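PDB 6KJK: N-terminal domain of PorA (28-171) from Porphyromonas gingivalis ATCC 33277, which belongs to a type IX secretion cargo protein that probably influences PorXY-SigP signalling of that secretion system. Local coordinates for residues 23-26 against 31-34; 67-72 against 109-114; 94-99 against 103-108; 113-118 against 122-127. One frame throughout, in Å; residues are numbered along the deposited sequence.

Interaction 1: 23-26 against 31-34; sequences TAFT and TEEM
The carbonyl oxygen of E33 is approached by three groups. T26 N donates a nearly straight hydrogen bond to E33 O at 2.9 Å (163° at the hydrogen), lying in the carbonyl plane. A water donates to the same oxygen and also bonds to T26 OG1, which ties this side chain to the opposite strand. The third group is the CA-H of F25, a weaker C-H...O contact in which F25 CA stands 3.2 Å from E33 O. The return bond, E33 N to T26 O at 2.9 Å, completes a hydrogen-bonded antiparallel pair at the open end of the short beta hairpin formed by strands 26-28 and 31-42. Their side chains run side by side on one face of the sheet. On the other face, the F25 ring lies alongside the E32 carboxylate, the two planes 73° apart, and E32 OE1 comes within 3.3 Å of F25 CD2 at an oblique angle to the ring. E32 reaches this place by a bend at chi2 (-75°), and its oxygens are held from outside the pair: OE1 by T27 OG1, OE2 by Y133 OH. M34 packs beside the loop backbone, with CG 3.6 Å from F25 CB and the terminal CE 3.4 Å from A24 O. Strand 31-42 carries the hairpin into the antiparallel sheet, where E32 and M34 share backbone hydrogen bonds with F98 and Y96 of strand 90-99, while the M34 side chain and the F25 ring both meet Y133 of strand 125-133.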
loop_
_atom_site.group_PDB
_atom_site.type_symbol
_atom_site.label_atom_id
_atom_site.label_comp_id
_atom_site.label_asym_id
_atom_site.label_seq_id
_atom_site.Cartn_x
_atom_site.Cartn_y
_atom_site.Cartn_z
ATOM N N THR A 23 -11.938 -5.807 -1.010
ATOM C CA THR A 23 -13.265 -5.873 -0.417
ATOM C C THR A 23 -13.325 -6.768 0.803
ATOM O O THR A 23 -14.264 -6.656 1.583
ATOM C CB THR A 23 -14.273 -6.406 -1.446
ATOM O OG1 THR A 23 -13.805 -7.687 -1.905
ATOM C CG2 THR A 23 -14.407 -5.473 -2.625
ATOM N N ALA A 24 -12.364 -7.665 0.990
ATOM C CA ALA A 24 -12.448 -8.562 2.126
ATOM C C ALA A 24 -12.106 -7.821 3.413
ATOM O O ALA A 24 -11.207 -6.973 3.430
ATOM C CB ALA A 24 -11.495 -9.745 1.939
ATOM N N PHE A 25 -12.807 -8.149 4.491
ATOM C CA PHE A 25 -12.484 -7.612 5.806
ATOM C C PHE A 25 -12.624 -8.712 6.853
ATOM O O PHE A 25 -13.389 -9.668 6.679
ATOM C CB PHE A 25 -13.331 -6.374 6.158
ATOM C CG PHE A 25 -14.799 -6.650 6.236
ATOM C CD1 PHE A 25 -15.579 -6.602 5.108
ATOM C CD2 PHE A 25 -15.377 -6.980 7.442
ATOM C CE1 PHE A 25 -16.939 -6.869 5.179
ATOM C CE2 PHE A 25 -16.739 -7.244 7.526
ATOM C CZ PHE A 25 -17.503 -7.183 6.395
ATOM N N THR A 26 -11.867 -8.584 7.933
ATOM C CA THR A 26 -12.034 -9.443 9.095
ATOM C C THR A 26 -12.417 -8.583 10.295
ATOM O O THR A 26 -12.127 -7.382 10.337
ATOM C CB THR A 26 -10.770 -10.248 9.374
ATOM O OG1 THR A 26 -9.691 -9.355 9.664
ATOM C CG2 THR A 26 -10.404 -11.077 8.152
ATOM N N THR A 31 -13.723 -3.808 15.693
ATOM C CA THR A 31 -12.861 -3.171 14.703
ATOM C C THR A 31 -12.718 -4.074 13.482
ATOM O O THR A 31 -12.546 -5.289 13.616
ATOM C CB THR A 31 -11.487 -2.888 15.308
ATOM O OG1 THR A 31 -11.635 -1.928 16.361
ATOM C CG2 THR A 31 -10.530 -2.337 14.260
ATOM N N GLU A 32 -12.814 -3.476 12.289
ATOM C CA GLU A 32 -12.619 -4.169 11.022
ATOM C C GLU A 32 -11.188 -3.974 10.545
ATOM O O GLU A 32 -10.584 -2.922 10.786
ATOM C CB GLU A 32 -13.540 -3.604 9.944
ATOM C CG GLU A 32 -15.019 -3.523 10.347
ATOM C CD GLU A 32 -15.720 -4.875 10.339
ATOM O OE1 GLU A 32 -15.050 -5.900 10.564
ATOM O OE2 GLU A 32 -16.950 -4.899 10.111
ATOM N N GLU A 33 -10.665 -4.965 9.834
ATOM C CA GLU A 33 -9.349 -4.848 9.212
ATOM C C GLU A 33 -9.452 -5.290 7.766
ATOM O O GLU A 33 -10.047 -6.336 7.478
ATOM C CB GLU A 33 -8.287 -5.673 9.942
ATOM C CG GLU A 33 -6.877 -5.430 9.410
ATOM C CD GLU A 33 -5.827 -6.319 10.038
ATOM O OE1 GLU A 33 -5.399 -7.292 9.374
ATOM O OE2 GLU A 33 -5.414 -6.029 11.180
ATOM N N MET A 34 -8.895 -4.492 6.858
ATOM C CA MET A 34 -8.754 -4.842 5.455
ATOM C C MET A 34 -7.281 -4.755 5.104
ATOM O O MET A 34 -6.547 -3.933 5.666
ATOM C CB MET A 34 -9.572 -3.894 4.578
ATOM C CG MET A 34 -11.034 -3.912 5.005
ATOM S SD MET A 34 -12.128 -2.868 4.038
ATOM C CE MET A 34 -12.212 -3.826 2.522
HETATM O O HOH W 1 -7.949 -8.632 7.237
#

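Interaction 2: 67-72 against 109-114; sequences LCFGQC and FTFSCF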
loop_
_atom_site.group_PDB
_atom_site.type_symbol
_atom_site.label_atom_id
_atom_site.label_comp_id
_atom_site.label_asym_id
_atom_site.label_seq_id
_atom_site.Cartn_x
_atom_site.Cartn_y
_atom_site.Cartn_z
ATOM N N LEU A 67 1.513 0.603 7.254
ATOM C CA LEU A 67 2.337 0.239 6.107
ATOM C C LEU A 67 3.439 -0.725 6.522
ATOM O O LEU A 67 4.153 -0.478 7.500
ATOM C CB LEU A 67 2.976 1.527 5.588
ATOM C CG LEU A 67 3.952 1.386 4.429
ATOM C CD1 LEU A 67 3.235 0.856 3.180
ATOM C CD2 LEU A 67 4.600 2.719 4.122
ATOM N N CYS A 68 3.629 -1.798 5.756
ATOM C CA CYS A 68 4.802 -2.644 5.917
ATOM C C CYS A 68 5.558 -2.667 4.604
ATOM O O CYS A 68 5.035 -3.134 3.592
ATOM C CB CYS A 68 4.405 -4.071 6.269
ATOM S SG CYS A 68 3.590 -4.283 7.880
ATOM N N PHE A 69 6.790 -2.189 4.617
ATOM C CA PHE A 69 7.660 -2.278 3.447
ATOM C C PHE A 69 9.077 -2.165 3.985
ATOM O O PHE A 69 9.469 -1.083 4.435
ATOM C CB PHE A 69 7.338 -1.145 2.487
ATOM C CG PHE A 69 8.135 -1.203 1.245
ATOM C CD1 PHE A 69 8.011 -2.279 0.376
ATOM C CD2 PHE A 69 9.012 -0.186 0.908
ATOM C CE1 PHE A 69 8.799 -2.366 -0.769
ATOM C CE2 PHE A 69 9.779 -0.251 -0.250
ATOM C CZ PHE A 69 9.652 -1.324 -1.091
ATOM N N GLY A 70 9.811 -3.264 4.006
ATOM C CA GLY A 70 11.118 -3.302 4.678
ATOM C C GLY A 70 10.973 -3.427 6.181
ATOM O O GLY A 70 11.612 -4.296 6.786
ATOM N N GLN A 71 10.085 -2.642 6.774
ATOM C CA GLN A 71 9.728 -2.715 8.182
ATOM C C GLN A 71 8.240 -2.391 8.284
ATOM O O GLN A 71 7.696 -1.646 7.458
ATOM C CB GLN A 71 10.539 -1.663 8.950
ATOM C CG GLN A 71 10.330 -1.560 10.449
ATOM C CD GLN A 71 11.137 -0.394 10.971
ATOM O OE1 GLN A 71 12.297 -0.226 10.597
ATOM N NE2 GLN A 71 10.512 0.458 11.776
ATOM N N CYS A 72 7.572 -2.923 9.289
ATOM C CA CYS A 72 6.200 -2.516 9.583
ATOM C C CYS A 72 6.247 -1.255 10.422
ATOM O O CYS A 72 6.795 -1.261 11.534
ATOM C CB CYS A 72 5.467 -3.639 10.308
ATOM S SG CYS A 72 5.072 -4.998 9.172
ATOM N N PHE A 109 -6.079 4.977 -0.790
ATOM C CA PHE A 109 -4.691 5.303 -0.548
ATOM C C PHE A 109 -3.942 5.245 -1.860
ATOM O O PHE A 109 -4.329 4.510 -2.781
ATOM C CB PHE A 109 -4.063 4.289 0.417
ATOM C CG PHE A 109 -4.727 4.277 1.778
ATOM C CD1 PHE A 109 -5.834 3.484 2.028
ATOM C CD2 PHE A 109 -4.247 5.093 2.804
ATOM C CE1 PHE A 109 -6.415 3.479 3.292
ATOM C CE2 PHE A 109 -4.821 5.067 4.037
ATOM C CZ PHE A 109 -5.893 4.268 4.295
ATOM N N THR A 110 -2.850 5.981 -1.934
ATOM C CA THR A 110 -1.897 5.815 -3.025
ATOM C C THR A 110 -0.558 5.490 -2.402
ATOM O O THR A 110 -0.161 6.130 -1.427
ATOM C CB THR A 110 -1.817 7.073 -3.897
ATOM O OG1 THR A 110 -3.114 7.326 -4.460
ATOM C CG2 THR A 110 -0.796 6.913 -5.022
ATOM N N PHE A 111 0.120 4.490 -2.945
ATOM C CA PHE A 111 1.467 4.123 -2.535
ATOM C C PHE A 111 2.373 4.350 -3.732
ATOM O O PHE A 111 2.075 3.860 -4.844
ATOM C CB PHE A 111 1.518 2.658 -2.114
ATOM C CG PHE A 111 2.918 2.165 -1.875
ATOM C CD1 PHE A 111 3.544 2.341 -0.641
ATOM C CD2 PHE A 111 3.628 1.562 -2.900
ATOM C CE1 PHE A 111 4.850 1.870 -0.435
ATOM C CE2 PHE A 111 4.933 1.106 -2.713
ATOM C CZ PHE A 111 5.523 1.254 -1.480
ATOM N N SER A 112 3.506 5.002 -3.512
ATOM C CA SER A 112 4.533 5.073 -4.543
ATOM C C SER A 112 5.890 4.713 -3.985
ATOM O O SER A 112 6.222 5.001 -2.836
ATOM C CB SER A 112 4.648 6.479 -5.157
ATOM O OG SER A 112 3.446 6.836 -5.819
ATOM N N CYS A 113 6.687 4.146 -4.864
ATOM C CA CYS A 113 8.093 3.866 -4.626
ATOM C C CYS A 113 8.907 5.023 -5.206
ATOM O O CYS A 113 8.695 5.397 -6.362
ATOM C CB CYS A 113 8.432 2.568 -5.380
ATOM S SG CYS A 113 9.931 1.719 -4.974
ATOM N N PHE A 114 9.818 5.574 -4.422
ATOM C CA PHE A 114 10.673 6.639 -4.906
ATOM C C PHE A 114 12.123 6.196 -4.803
ATOM O O PHE A 114 12.478 5.413 -3.905
ATOM C CB PHE A 114 10.543 7.860 -4.001
ATOM C CG PHE A 114 9.222 8.548 -4.099
ATOM C CD1 PHE A 114 8.121 8.121 -3.344
ATOM C CD2 PHE A 114 9.079 9.660 -4.917
ATOM C CE1 PHE A 114 6.909 8.789 -3.433
ATOM C CE2 PHE A 114 7.862 10.324 -4.995
ATOM C CZ PHE A 114 6.784 9.874 -4.246
#
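F69 offers one face of its ring to the edge of F111, an edge-to-face (T-shaped) pair in the core of a beta sandwich. The evidence is geometric: the ring planes stand at 72°, the centroids are 5.8 Å apart, and F111 CZ lies over the F69 face, 4.5 Å from F69 CD2. Strand 64-69 belongs to the antiparallel sheet and strand 105-115 to the mixed sheet. Across the gap the closest CA atoms, L67 CA and F111 CA, are 9.5 Å apart, a separation bridged by side chains, with no hydrogen bond between the segments. L67 fills the neighbouring place. Its CG is anti to the backbone N (chi1 177°), which carries the branched end toward the F111 ring, and L67 CD1 meets F111 CE1 at 4.1 Å from an oblique direction, the two side chains crossing at about a right angle. F111 also rests on L92 of strand 90-99, and F69 on V40 of strand 31-42, both in the sheet of F69. C68, between the two core residues, turns the other way and touches S93. Beyond F69 the chain reverses through G70, where phi is positive. F69 and Q71 bond to each other across G70, F69 N to Q71 O and, weakly, Q71 N to F69 O, and the turn is also closed by a disulfide whose two sulfurs, C68 SG and C72 SG, are 2.1 Å apart.

Interaction 3: 94-99 against 103-108; sequences LRYTFP and EGHTGA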
loop_
_atom_site.group_PDB
_atom_site.type_symbol
_atom_site.label_atom_id
_atom_site.label_comp_id
_atom_site.label_asym_id
_atom_site.label_seq_id
_atom_site.Cartn_x
_atom_site.Cartn_y
_atom_site.Cartn_z
ATOM N N LEU A 94 -0.453 -3.080 3.222
ATOM C CA LEU A 94 -1.109 -1.931 3.828
ATOM C C LEU A 94 -2.368 -2.426 4.509
ATOM O O LEU A 94 -3.233 -3.012 3.846
ATOM C CB LEU A 94 -1.456 -0.890 2.752
ATOM C CG LEU A 94 -2.129 0.390 3.240
ATOM C CD1 LEU A 94 -1.199 1.163 4.145
ATOM C CD2 LEU A 94 -2.570 1.251 2.050
ATOM N N ARG A 95 -2.466 -2.217 5.806
ATOM C CA ARG A 95 -3.618 -2.635 6.571
ATOM C C ARG A 95 -4.418 -1.395 6.938
ATOM O O ARG A 95 -3.854 -0.388 7.395
ATOM C CB ARG A 95 -3.138 -3.313 7.845
ATOM C CG ARG A 95 -2.650 -4.735 7.655
ATOM C CD ARG A 95 -2.063 -5.215 8.982
ATOM N NE ARG A 95 -1.846 -6.659 9.086
ATOM C CZ ARG A 95 -0.700 -7.264 8.789
ATOM N NH1 ARG A 95 0.328 -6.557 8.328
ATOM N NH2 ARG A 95 -0.586 -8.581 8.928
ATOM N N TYR A 96 -5.727 -1.469 6.782
ATOM C CA TYR A 96 -6.630 -0.365 7.077
ATOM C C TYR A 96 -7.605 -0.888 8.110
ATOM O O TYR A 96 -8.264 -1.911 7.879
ATOM C CB TYR A 96 -7.344 0.031 5.791
ATOM C CG TYR A 96 -8.404 1.110 5.936
ATOM C CD1 TYR A 96 -8.233 2.223 6.764
ATOM C CD2 TYR A 96 -9.573 0.995 5.238
ATOM C CE1 TYR A 96 -9.221 3.175 6.876
ATOM C CE2 TYR A 96 -10.583 1.956 5.339
ATOM C CZ TYR A 96 -10.384 3.058 6.162
ATOM O OH TYR A 96 -11.343 4.062 6.303
ATOM N N THR A 97 -7.700 -0.209 9.255
ATOM C CA THR A 97 -8.533 -0.666 10.357
ATOM C C THR A 97 -9.480 0.460 10.738
ATOM O O THR A 97 -9.121 1.636 10.657
ATOM C CB THR A 97 -7.685 -1.045 11.547
ATOM O OG1 THR A 97 -6.833 0.039 11.879
ATOM C CG2 THR A 97 -6.814 -2.219 11.213
ATOM N N PHE A 98 -10.699 0.110 11.121
ATOM C CA PHE A 98 -11.728 1.126 11.321
ATOM C C PHE A 98 -12.908 0.477 12.024
ATOM O O PHE A 98 -12.984 -0.748 12.107
ATOM C CB PHE A 98 -12.180 1.751 9.985
ATOM C CG PHE A 98 -12.572 0.718 8.951
ATOM C CD1 PHE A 98 -13.882 0.253 8.863
ATOM C CD2 PHE A 98 -11.629 0.199 8.089
ATOM C CE1 PHE A 98 -14.224 -0.723 7.943
ATOM C CE2 PHE A 98 -11.956 -0.772 7.159
ATOM C CZ PHE A 98 -13.250 -1.240 7.084
ATOM N N PRO A 99 -13.827 1.284 12.558
ATOM C CA PRO A 99 -14.944 0.713 13.325
ATOM C C PRO A 99 -15.908 -0.082 12.455
ATOM O O PRO A 99 -16.193 0.277 11.312
ATOM C CB PRO A 99 -15.631 1.951 13.919
ATOM C CG PRO A 99 -14.576 3.000 13.944
ATOM C CD PRO A 99 -13.766 2.747 12.690
ATOM N N GLU A 103 -23.040 0.675 7.593
ATOM C CA GLU A 103 -22.942 1.440 6.366
ATOM C C GLU A 103 -21.572 1.199 5.739
ATOM O O GLU A 103 -20.578 1.028 6.448
ATOM C CB GLU A 103 -23.069 2.917 6.732
ATOM C CG GLU A 103 -22.763 3.925 5.645
ATOM C CD GLU A 103 -22.841 5.356 6.173
ATOM O OE1 GLU A 103 -22.293 6.278 5.527
ATOM O OE2 GLU A 103 -23.446 5.549 7.251
ATOM N N GLY A 104 -21.528 1.213 4.410
ATOM C CA GLY A 104 -20.276 1.046 3.701
ATOM C C GLY A 104 -19.540 2.353 3.490
ATOM O O GLY A 104 -20.076 3.445 3.637
ATOM N N HIS A 105 -18.264 2.235 3.141
ATOM C CA HIS A 105 -17.460 3.392 2.782
ATOM C C HIS A 105 -16.239 2.881 2.045
ATOM O O HIS A 105 -15.949 1.681 2.038
ATOM C CB HIS A 105 -17.054 4.228 4.006
ATOM C CG HIS A 105 -15.833 3.738 4.721
ATOM N ND1 HIS A 105 -15.885 2.826 5.752
ATOM C CD2 HIS A 105 -14.522 4.063 4.575
ATOM C CE1 HIS A 105 -14.659 2.585 6.190
ATOM N NE2 HIS A 105 -13.817 3.339 5.504
ATOM N N THR A 106 -15.538 3.802 1.402
ATOM C CA THR A 106 -14.290 3.470 0.723
ATOM C C THR A 106 -13.145 4.221 1.388
ATOM O O THR A 106 -13.173 5.455 1.479
ATOM C CB THR A 106 -14.373 3.841 -0.758
ATOM O OG1 THR A 106 -15.481 3.154 -1.369
ATOM C CG2 THR A 106 -13.092 3.442 -1.463
ATOM N N GLY A 107 -12.158 3.484 1.896
ATOM C CA GLY A 107 -10.851 4.070 2.227
ATOM C C GLY A 107 -10.006 4.032 0.965
ATOM O O GLY A 107 -10.086 3.083 0.192
ATOM N N ALA A 108 -9.254 5.073 0.702
ATOM C CA ALA A 108 -8.483 5.152 -0.532
ATOM C C ALA A 108 -7.080 5.650 -0.221
ATOM O O ALA A 108 -6.910 6.628 0.528
ATOM C CB ALA A 108 -9.160 6.084 -1.546
#
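An aromatic cluster of Y96, F98 and H105 fills the space between two facing strands, 90-99 and 105-115, at one end of a beta sandwich. The short strand axes pass 9.5 Å apart, so the contact is made by side chains. Its polar link is the hydrogen bond between Y96 OH and H105 NE2, 2.7 Å long, with the hydroxyl near the plane of the imidazole. The two rings meet rim to rim, planes at 80°, and neither covers the other. Y96 OH also takes a bond from I60 N, so two partners fix the hydroxyl at the end of a buried ring. F98 lies over one face of the Y96 ring, with CD2 toward its rim, and offers its own face to H105: H105 CE1 stands over it, 3.6 Å from F98 CD1, edge-to-face with planes at 84°. A chi1 of 84° swings the imidazole into the space between the sheets, where it can serve both partners. Next to it, G107, having no side chain, lets Y96 CE2 come within 3.8 Å of G107 CA. F109 and F131 add further rings around Y96, and Y133 adds its own to F98, so the cluster continues into the aromatic core of this beta sandwich.

Interaction 4: 113-118 against 122-127; sequences CFPESG and TELATV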
loop_
_atom_site.group_PDB
_atom_site.type_symbol
_atom_site.label_atom_id
_atom_site.label_comp_id
_atom_site.label_asym_id
_atom_site.label_seq_id
_atom_site.Cartn_x
_atom_site.Cartn_y
_atom_site.Cartn_z
ATOM N N CYS A 113 6.687 4.146 -4.864
ATOM C CA CYS A 113 8.093 3.866 -4.626
ATOM C C CYS A 113 8.907 5.023 -5.206
ATOM O O CYS A 113 8.695 5.397 -6.362
ATOM C CB CYS A 113 8.432 2.568 -5.380
ATOM S SG CYS A 113 9.931 1.719 -4.974
ATOM N N PHE A 114 9.818 5.574 -4.422
ATOM C CA PHE A 114 10.673 6.639 -4.906
ATOM C C PHE A 114 12.123 6.196 -4.803
ATOM O O PHE A 114 12.478 5.413 -3.905
ATOM C CB PHE A 114 10.543 7.860 -4.001
ATOM C CG PHE A 114 9.222 8.548 -4.099
ATOM C CD1 PHE A 114 8.121 8.121 -3.344
ATOM C CD2 PHE A 114 9.079 9.660 -4.917
ATOM C CE1 PHE A 114 6.909 8.789 -3.433
ATOM C CE2 PHE A 114 7.862 10.324 -4.995
ATOM C CZ PHE A 114 6.784 9.874 -4.246
ATOM N N PRO A 115 12.995 6.700 -5.674
ATOM C CA PRO A 115 14.426 6.551 -5.425
ATOM C C PRO A 115 14.743 7.147 -4.071
ATOM O O PRO A 115 14.060 8.055 -3.585
ATOM C CB PRO A 115 15.074 7.376 -6.543
ATOM C CG PRO A 115 14.003 7.583 -7.562
ATOM C CD PRO A 115 12.731 7.632 -6.785
ATOM N N GLU A 116 15.784 6.602 -3.454
ATOM C CA GLU A 116 16.232 7.008 -2.135
ATOM C C GLU A 116 16.108 8.508 -1.873
ATOM O O GLU A 116 15.764 8.924 -0.759
ATOM C CB GLU A 116 17.682 6.578 -1.966
ATOM C CG GLU A 116 17.909 6.013 -0.649
ATOM C CD GLU A 116 19.348 5.888 -0.358
ATOM O OE1 GLU A 116 20.110 5.270 -1.140
ATOM O OE2 GLU A 116 19.704 6.457 0.668
ATOM N N SER A 117 16.391 9.315 -2.901
ATOM C CA SER A 117 16.177 10.758 -2.827
ATOM C C SER A 117 14.813 11.123 -2.237
ATOM O O SER A 117 14.726 11.936 -1.309
ATOM C CB SER A 117 16.342 11.357 -4.228
ATOM O OG SER A 117 15.668 12.589 -4.349
ATOM N N GLY A 118 13.735 10.539 -2.759
ATOM C CA GLY A 118 12.410 11.001 -2.389
ATOM C C GLY A 118 11.991 12.274 -3.088
ATOM O O GLY A 118 11.028 12.923 -2.665
ATOM N N THR A 122 9.729 11.918 -8.930
ATOM C CA THR A 122 10.630 10.836 -9.293
ATOM C C THR A 122 10.036 9.440 -9.069
ATOM O O THR A 122 10.771 8.458 -9.172
ATOM C CB THR A 122 11.971 10.988 -8.564
ATOM O OG1 THR A 122 11.757 11.013 -7.148
ATOM C CG2 THR A 122 12.649 12.282 -8.974
ATOM N N GLU A 123 8.732 9.331 -8.790
ATOM C CA GLU A 123 8.095 8.035 -8.545
ATOM C C GLU A 123 8.530 6.972 -9.549
ATOM O O GLU A 123 8.452 7.173 -10.763
ATOM C CB GLU A 123 6.574 8.193 -8.632
ATOM C CG GLU A 123 5.949 9.063 -7.546
ATOM C CD GLU A 123 5.947 10.563 -7.866
ATOM O OE1 GLU A 123 6.596 10.984 -8.849
ATOM O OE2 GLU A 123 5.303 11.321 -7.105
ATOM N N LEU A 124 8.958 5.813 -9.037
ATOM C CA LEU A 124 9.320 4.690 -9.887
ATOM C C LEU A 124 8.151 3.766 -10.180
ATOM O O LEU A 124 8.147 3.081 -11.210
ATOM C CB LEU A 124 10.414 3.848 -9.214
ATOM C CG LEU A 124 11.643 4.659 -8.807
ATOM C CD1 LEU A 124 12.519 3.874 -7.852
ATOM C CD2 LEU A 124 12.437 5.068 -10.040
ATOM N N ALA A 125 7.171 3.706 -9.276
ATOM C CA ALA A 125 6.003 2.859 -9.421
ATOM C C ALA A 125 4.957 3.341 -8.437
ATOM O O ALA A 125 5.301 3.777 -7.342
ATOM C CB ALA A 125 6.317 1.388 -9.120
ATOM N N THR A 126 3.700 3.262 -8.839
ATOM C CA THR A 126 2.596 3.754 -8.031
ATOM C C THR A 126 1.433 2.795 -8.158
ATOM O O THR A 126 1.143 2.290 -9.255
ATOM C CB THR A 126 2.165 5.128 -8.567
ATOM O OG1 THR A 126 3.245 6.038 -8.373
ATOM C CG2 THR A 126 0.919 5.659 -7.850
ATOM N N VAL A 127 0.748 2.573 -7.039
ATOM C CA VAL A 127 -0.498 1.830 -7.031
ATOM C C VAL A 127 -1.495 2.603 -6.184
ATOM O O VAL A 127 -1.140 3.189 -5.148
ATOM C CB VAL A 127 -0.317 0.379 -6.527
ATOM C CG1 VAL A 127 0.261 0.322 -5.110
ATOM C CG2 VAL A 127 -1.590 -0.421 -6.652
#
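Two backbone hydrogen bonds join the segments, C113 N to A125 O at 2.9 Å (166° at the hydrogen) and L124 N to C113 O at 2.7 Å. C113 therefore faces two consecutive residues, and the helix-like backbone angles of L124 ahead of the extended A125 are consistent with a classic beta bulge. The side chain of L124 leans over P115: its CG is 3.8 Å from P115 CD, and its CD1 reaches the P115 nitrogen. The carbonyl oxygen of T122 meets the same ring carbon, T122 O lying 3.2 Å from P115 CD. All this happens where strands 105-115 and 125-133 form a beta hairpin in the mixed sheet, around a connection that first turns tightly, with G118 N bonded to P115 O at 2.6 Å. The F114 side chain starts away from 122-127, but its ring end returns to meet T122 and E123. T122 OG1, which is hydrogen-bonded to A119 O, sits in the plane of the ring at its edge, 3.7 Å from F114 CD2. E123, bent at chi2 (86°), lays its CG obliquely against the ring at 3.4 Å from F114 CE2, and its carboxylate plane is turned 43° from the ring. K53 makes a cation-pi contact with the same ring. L124 and C113 also share neighbours beyond the hairpin, both touching V50 of strand 48-58 and V5 of strand 5-9. The amide nitrogen E123 N is buried here without a hydrogen-bonding partner.

How the interactions relate
From the N terminus, interaction 1 comes first and closes a short hairpin before the other contacts open. Interaction 2 then joins segments whose nearest ends are 37 residues apart, across the two sheets. Within that long loop, 94-99 meets 103-108, so interaction 3 lies wholly between the segments of interaction 2. Interaction 4 begins at C113 and F114, where interaction 2 ends, and closes the last hairpin. Strand 105-115 carries parts of interactions 3, 2 and 4 in succession. Interaction 1 joins interaction 3 directly through backbone hydrogen bonds between strands 31-42 and 90-99, whereas interactions 1 and 4 lie on opposite sides of the chain's centre, their centres about 28 Å apart.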